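Local coordinates for protein fatty acyl CoA synthetase FADD13 (FATTY-ACYL-CoA SYNTHETASE) (Mycobacterium tuberculosis, PDB 3R44) that belongs to the ANL superfamily of AMP-binding enzymes, whose chains carry a small C-terminal domain after a large AMP-binding region, at residues 442-447 and 454-459; 426-431 and 477-482. One frame throughout, in Å; residues are numbered along the deposited sequence.

Contact 1 (442-447 and 454-459); sequences AVIGLP and IAAAIV
Ile444 holds CG1 between its backbone N and carbonyl carbon (chi1 57°), and Ile458 twists CD1 well off a staggered position (chi2 92°); together these turns bring Ile444 CG1 to 3.5 Å from Ile458 CD1, a tight contact of two side chains set obliquely to one another. The same CD1 of Ile458 lies 3.4 Å from Ala442 O. Between the isoleucines and the next bulky residue, Leu446, sits Ala456. Its methyl is short enough to lie under a branched neighbour, and Leu446 CD1 settles 3.7 Å from Ala456 CB. This face, with Ala442 on it too, meets helix 504-511.

The other face carries Val443, whose two methyls are divided between two alanines: Val443 CG1 reaches Ala455 CB at 4.1 Å and CG2 reaches Ala457 CB at 3.9 Å. Alanines here are consistent with the close approach of helix 425-432, where Ile428 meets Val443 and Ala455 and Ile432 meets Ala457.

Six backbone bonds join the strands, pairing Ala442 with Ile458, Ile444 with Ala456 and Leu446 with Ile454. That from Ala456 N to Ile444 O (2.8 Å) is nearly straight, 172° at the hydrogen. Between the bonded pairs, Gly445 CA approaches Ile454 O at 3.2 Å as a C-H...O contact. The arrangement is an antiparallel beta hairpin, with strand 454-461 central in the three-stranded mixed sheet of the C-terminal domain.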
loop_
_atom_site.group_PDB
_atom_site.type_symbol
_atom_site.label_atom_id
_atom_site.label_comp_id
_atom_site.label_asym_id
_atom_site.label_seq_id
_atom_site.Cartn_x
_atom_site.Cartn_y
_atom_site.Cartn_z
ATOM N N ALA A 442 -18.219 -11.005 -14.022
ATOM C CA ALA A 442 -16.816 -10.743 -13.706
ATOM C C ALA A 442 -16.033 -11.329 -14.820
ATOM O O ALA A 442 -16.288 -12.471 -15.192
ATOM C CB ALA A 442 -16.435 -11.430 -12.431
ATOM N N VAL A 443 -14.996 -10.618 -15.288
ATOM C CA VAL A 443 -14.129 -11.085 -16.374
ATOM C C VAL A 443 -12.718 -11.306 -15.827
ATOM O O VAL A 443 -12.190 -10.446 -15.089
ATOM C CB VAL A 443 -14.118 -10.109 -17.575
ATOM C CG1 VAL A 443 -12.993 -10.464 -18.617
ATOM C CG2 VAL A 443 -15.510 -10.086 -18.258
ATOM N N ILE A 444 -12.170 -12.469 -16.149
ATOM C CA ILE A 444 -10.779 -12.840 -15.856
ATOM C C ILE A 444 -10.078 -13.419 -17.072
ATOM O O ILE A 444 -10.702 -13.949 -18.001
ATOM C CB ILE A 444 -10.661 -13.895 -14.729
ATOM C CG1 ILE A 444 -11.456 -15.155 -15.083
ATOM C CG2 ILE A 444 -11.099 -13.284 -13.398
ATOM C CD1 ILE A 444 -11.147 -16.389 -14.159
ATOM N N GLY A 445 -8.756 -13.405 -17.042
ATOM C CA GLY A 445 -8.026 -14.100 -18.063
ATOM C C GLY A 445 -7.836 -15.527 -17.587
ATOM O O GLY A 445 -7.659 -15.759 -16.362
ATOM N N LEU A 446 -7.914 -16.462 -18.531
ATOM C CA LEU A 446 -7.592 -17.861 -18.287
ATOM C C LEU A 446 -6.477 -18.224 -19.220
ATOM O O LEU A 446 -6.449 -17.731 -20.353
ATOM C CB LEU A 446 -8.799 -18.762 -18.574
ATOM C CG LEU A 446 -9.917 -18.649 -17.541
ATOM C CD1 LEU A 446 -11.097 -19.483 -17.944
ATOM C CD2 LEU A 446 -9.482 -19.040 -16.136
ATOM N N PRO A 447 -5.573 -19.104 -18.769
ATOM C CA PRO A 447 -4.458 -19.413 -19.609
ATOM C C PRO A 447 -4.873 -20.089 -20.900
ATOM O O PRO A 447 -5.841 -20.838 -20.943
ATOM C CB PRO A 447 -3.567 -20.331 -18.751
ATOM C CG PRO A 447 -4.250 -20.538 -17.467
ATOM C CD PRO A 447 -5.518 -19.764 -17.448
ATOM N N ILE A 454 -6.977 -15.716 -22.491
ATOM C CA ILE A 454 -8.181 -15.330 -23.153
ATOM C C ILE A 454 -9.083 -14.686 -22.066
ATOM O O ILE A 454 -9.023 -15.053 -20.908
ATOM C CB ILE A 454 -8.905 -16.538 -23.824
ATOM C CG1 ILE A 454 -9.238 -17.607 -22.803
ATOM C CG2 ILE A 454 -8.074 -17.090 -24.985
ATOM C CD1 ILE A 454 -10.465 -18.444 -23.201
ATOM N N ALA A 455 -9.917 -13.735 -22.470
ATOM C CA ALA A 455 -10.875 -13.139 -21.575
ATOM C C ALA A 455 -12.070 -14.038 -21.461
ATOM O O ALA A 455 -12.684 -14.378 -22.457
ATOM C CB ALA A 455 -11.318 -11.789 -22.105
ATOM N N ALA A 456 -12.353 -14.485 -20.248
ATOM C CA ALA A 456 -13.479 -15.295 -19.916
ATOM C C ALA A 456 -14.455 -14.452 -19.094
ATOM O O ALA A 456 -14.092 -13.924 -18.046
ATOM C CB ALA A 456 -13.064 -16.501 -19.050
ATOM N N ALA A 457 -15.679 -14.341 -19.553
ATOM C CA ALA A 457 -16.756 -13.702 -18.763
ATOM C C ALA A 457 -17.495 -14.708 -17.928
ATOM O O ALA A 457 -18.122 -15.626 -18.461
ATOM C CB ALA A 457 -17.724 -12.982 -19.744
ATOM N N ILE A 458 -17.451 -14.535 -16.612
ATOM C CA ILE A 458 -18.202 -15.358 -15.673
ATOM C C ILE A 458 -19.510 -14.607 -15.361
ATOM O O ILE A 458 -19.508 -13.470 -14.840
ATOM C CB ILE A 458 -17.384 -15.682 -14.423
ATOM C CG1 ILE A 458 -16.069 -16.410 -14.821
ATOM C CG2 ILE A 458 -18.191 -16.631 -13.589
ATOM C CD1 ILE A 458 -14.977 -15.576 -15.013
ATOM N N VAL A 459 -20.619 -15.204 -15.731
ATOM C CA VAL A 459 -21.869 -14.469 -15.797
ATOM C C VAL A 459 -22.876 -15.158 -14.915
ATOM O O VAL A 459 -23.044 -16.380 -15.016
ATOM C CB VAL A 459 -22.397 -14.411 -17.242
ATOM C CG1 VAL A 459 -23.770 -13.767 -17.215
ATOM C CG2 VAL A 459 -21.386 -13.608 -18.157
#

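Contact 2 (426-431 and 477-482); sequences AEIESV and TRLARY
Arg478 can be followed outward along Val431, the buried valine that faces it from helix 425-432. Arg478 CB starts 4.1 Å from Val431 CG2. The chain then bends at chi2 (148°) and chi3 (139°), and Arg478 CD comes down on the other methyl, 3.5 Å from Val431 CG1. Beyond CD, NE makes a weak hydrogen bond to Tyr474 OH, one turn back in helix 468-478. At the tip, Arg478 NH1 passes 3.9 Å from Val431 CG2, the guanidinium lying oblique to that methyl. The arginine and valine side chains run alongside each other, pointing opposite ways. A long arginine suits this exposed margin, since its methylene groups can shield the valine while its charged end stays near the surface.

Helix 425-432 packs by its inner side on the hairpin sheet of this alpha/beta domain, and here the chain leaving helix 468-478 runs beside it. Leu479, next to Arg478 in the chain, adds an apolar side chain to the contact. Leu479 CG lies 4.1 Å from Val431 CG2, and the two leucine methyls part: Leu479 CD1 meets Ile428 CG1 at 4.1 Å, the side chains crossing at about a right angle, whereas Leu479 CD2 rests 3.9 Å from the backbone Glu427 O. Val431 offers both methyls because CG1 stands anti to its backbone N (chi1 170°), with CG2 beside that N. On the exposed side of the same helix, Ser430 folds its hydroxyl back on the preceding turn, donating from Ser430 OG to Ala426 O at 2.9 Å, an oxygen that also accepts from Ser430 N.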
loop_
_atom_site.group_PDB
_atom_site.type_symbol
_atom_site.label_atom_id
_atom_site.label_comp_id
_atom_site.label_asym_id
_atom_site.label_seq_id
_atom_site.Cartn_x
_atom_site.Cartn_y
_atom_site.Cartn_z
ATOM N N ALA A 426 -12.993 -4.566 -17.065
ATOM C CA ALA A 426 -14.106 -3.633 -16.851
ATOM C C ALA A 426 -14.734 -3.222 -18.165
ATOM O O ALA A 426 -15.920 -2.969 -18.224
ATOM C CB ALA A 426 -13.666 -2.352 -16.069
ATOM N N GLU A 427 -13.934 -3.208 -19.226
ATOM C CA GLU A 427 -14.414 -2.798 -20.554
ATOM C C GLU A 427 -15.502 -3.775 -21.021
ATOM O O GLU A 427 -16.535 -3.374 -21.566
ATOM C CB GLU A 427 -13.248 -2.773 -21.558
ATOM C CG GLU A 427 -12.038 -1.947 -21.096
ATOM C CD GLU A 427 -10.906 -1.897 -22.159
ATOM O OE1 GLU A 427 -11.114 -1.170 -23.171
ATOM O OE2 GLU A 427 -9.836 -2.563 -21.979
ATOM N N ILE A 428 -15.282 -5.045 -20.715
ATOM C CA ILE A 428 -16.203 -6.129 -21.071
ATOM C C ILE A 428 -17.326 -6.192 -20.027
ATOM O O ILE A 428 -18.528 -6.223 -20.370
ATOM C CB ILE A 428 -15.469 -7.474 -21.195
ATOM C CG1 ILE A 428 -14.384 -7.390 -22.281
ATOM C CG2 ILE A 428 -16.482 -8.604 -21.460
ATOM C CD1 ILE A 428 -13.378 -8.591 -22.266
ATOM N N GLU A 429 -16.956 -6.205 -18.757
ATOM C CA GLU A 429 -17.975 -6.269 -17.707
ATOM C C GLU A 429 -19.062 -5.186 -17.846
ATOM O O GLU A 429 -20.266 -5.455 -17.703
ATOM C CB GLU A 429 -17.325 -6.173 -16.340
ATOM C CG GLU A 429 -16.501 -7.370 -15.939
ATOM C CD GLU A 429 -15.513 -7.059 -14.837
ATOM O OE1 GLU A 429 -15.436 -5.869 -14.441
ATOM O OE2 GLU A 429 -14.827 -7.994 -14.338
ATOM N N SER A 430 -18.659 -3.952 -18.140
ATOM C CA SER A 430 -19.629 -2.845 -18.248
ATOM C C SER A 430 -20.570 -2.971 -19.451
ATOM O O SER A 430 -21.585 -2.318 -19.471
ATOM C CB SER A 430 -18.943 -1.472 -18.291
ATOM O OG SER A 430 -18.075 -1.383 -19.412
ATOM N N VAL A 431 -20.227 -3.792 -20.441
ATOM C CA VAL A 431 -21.100 -4.047 -21.592
ATOM C C VAL A 431 -22.090 -5.188 -21.280
ATOM O O VAL A 431 -23.302 -5.078 -21.497
ATOM C CB VAL A 431 -20.243 -4.359 -22.840
ATOM C CG1 VAL A 431 -21.111 -4.863 -23.986
ATOM C CG2 VAL A 431 -19.473 -3.081 -23.264
ATOM N N THR A 477 -21.232 -5.495 -30.652
ATOM C CA THR A 477 -21.918 -4.250 -30.978
ATOM C C THR A 477 -21.155 -3.069 -30.408
ATOM O O THR A 477 -21.129 -1.987 -30.988
ATOM C CB THR A 477 -23.335 -4.214 -30.323
ATOM O OG1 THR A 477 -24.200 -5.145 -30.968
ATOM C CG2 THR A 477 -23.934 -2.832 -30.399
ATOM N N ARG A 478 -20.545 -3.275 -29.249
ATOM C CA ARG A 478 -19.962 -2.165 -28.505
ATOM C C ARG A 478 -18.428 -2.217 -28.418
ATOM O O ARG A 478 -17.805 -1.222 -28.077
ATOM C CB ARG A 478 -20.565 -2.117 -27.094
ATOM C CG ARG A 478 -22.051 -1.729 -27.034
ATOM C CD ARG A 478 -22.771 -2.423 -25.869
ATOM N NE ARG A 478 -23.699 -1.537 -25.173
ATOM C CZ ARG A 478 -23.325 -0.543 -24.363
ATOM N NH1 ARG A 478 -22.035 -0.292 -24.137
ATOM N NH2 ARG A 478 -24.246 0.230 -23.788
ATOM N N LEU A 479 -17.824 -3.363 -28.721
ATOM C CA LEU A 479 -16.397 -3.555 -28.478
ATOM C C LEU A 479 -15.689 -3.994 -29.727
ATOM O O LEU A 479 -16.206 -4.797 -30.499
ATOM C CB LEU A 479 -16.189 -4.634 -27.421
ATOM C CG LEU A 479 -16.668 -4.282 -26.008
ATOM C CD1 LEU A 479 -16.659 -5.503 -25.123
ATOM C CD2 LEU A 479 -15.866 -3.136 -25.394
ATOM N N ALA A 480 -14.481 -3.495 -29.909
ATOM C CA ALA A 480 -13.603 -4.040 -30.923
ATOM C C ALA A 480 -13.581 -5.574 -30.828
ATOM O O ALA A 480 -13.706 -6.158 -29.735
ATOM C CB ALA A 480 -12.202 -3.465 -30.755
ATOM N N ARG A 481 -13.429 -6.217 -31.977
ATOM C CA ARG A 481 -13.413 -7.685 -32.072
ATOM C C ARG A 481 -12.412 -8.356 -31.097
ATOM O O ARG A 481 -12.764 -9.345 -30.452
ATOM C CB ARG A 481 -13.166 -8.115 -33.535
ATOM C CG ARG A 481 -13.755 -9.462 -33.936
ATOM N N TYR A 482 -11.185 -7.828 -30.968
ATOM C CA TYR A 482 -10.158 -8.453 -30.101
ATOM C C TYR A 482 -10.491 -8.382 -28.608
ATOM O O TYR A 482 -9.917 -9.112 -27.818
ATOM C CB TYR A 482 -8.751 -7.881 -30.347
ATOM C CG TYR A 482 -8.484 -6.511 -29.735
ATOM C CD1 TYR A 482 -7.801 -6.388 -28.526
ATOM C CD2 TYR A 482 -8.916 -5.349 -30.360
ATOM C CE1 TYR A 482 -7.558 -5.140 -27.955
ATOM C CE2 TYR A 482 -8.661 -4.091 -29.811
ATOM C CZ TYR A 482 -7.986 -3.996 -28.610
ATOM O OH TYR A 482 -7.737 -2.764 -28.049
#

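Overall arrangement
Following the chain from the N terminus, of these elements helix 425-432 comes first and supplies the opening half of contact 2. Strands 438-448 and 454-461 come next, and contact 1 closes the short turn between them. Helix 468-478 follows, and at its end residues 477-482 return to helix 425-432, closing the longer loop of contact 2 with the hairpin nested inside. The centres are about 13 Å apart, and helix 425-432 bridges them: Glu429 OE2 probably accepts a hydrogen bond from Val443 N, and Ile428 packs against Val443 and Ala455. Thus one face of the sheet is tied to this helix, and that helix in turn to residues 477-482.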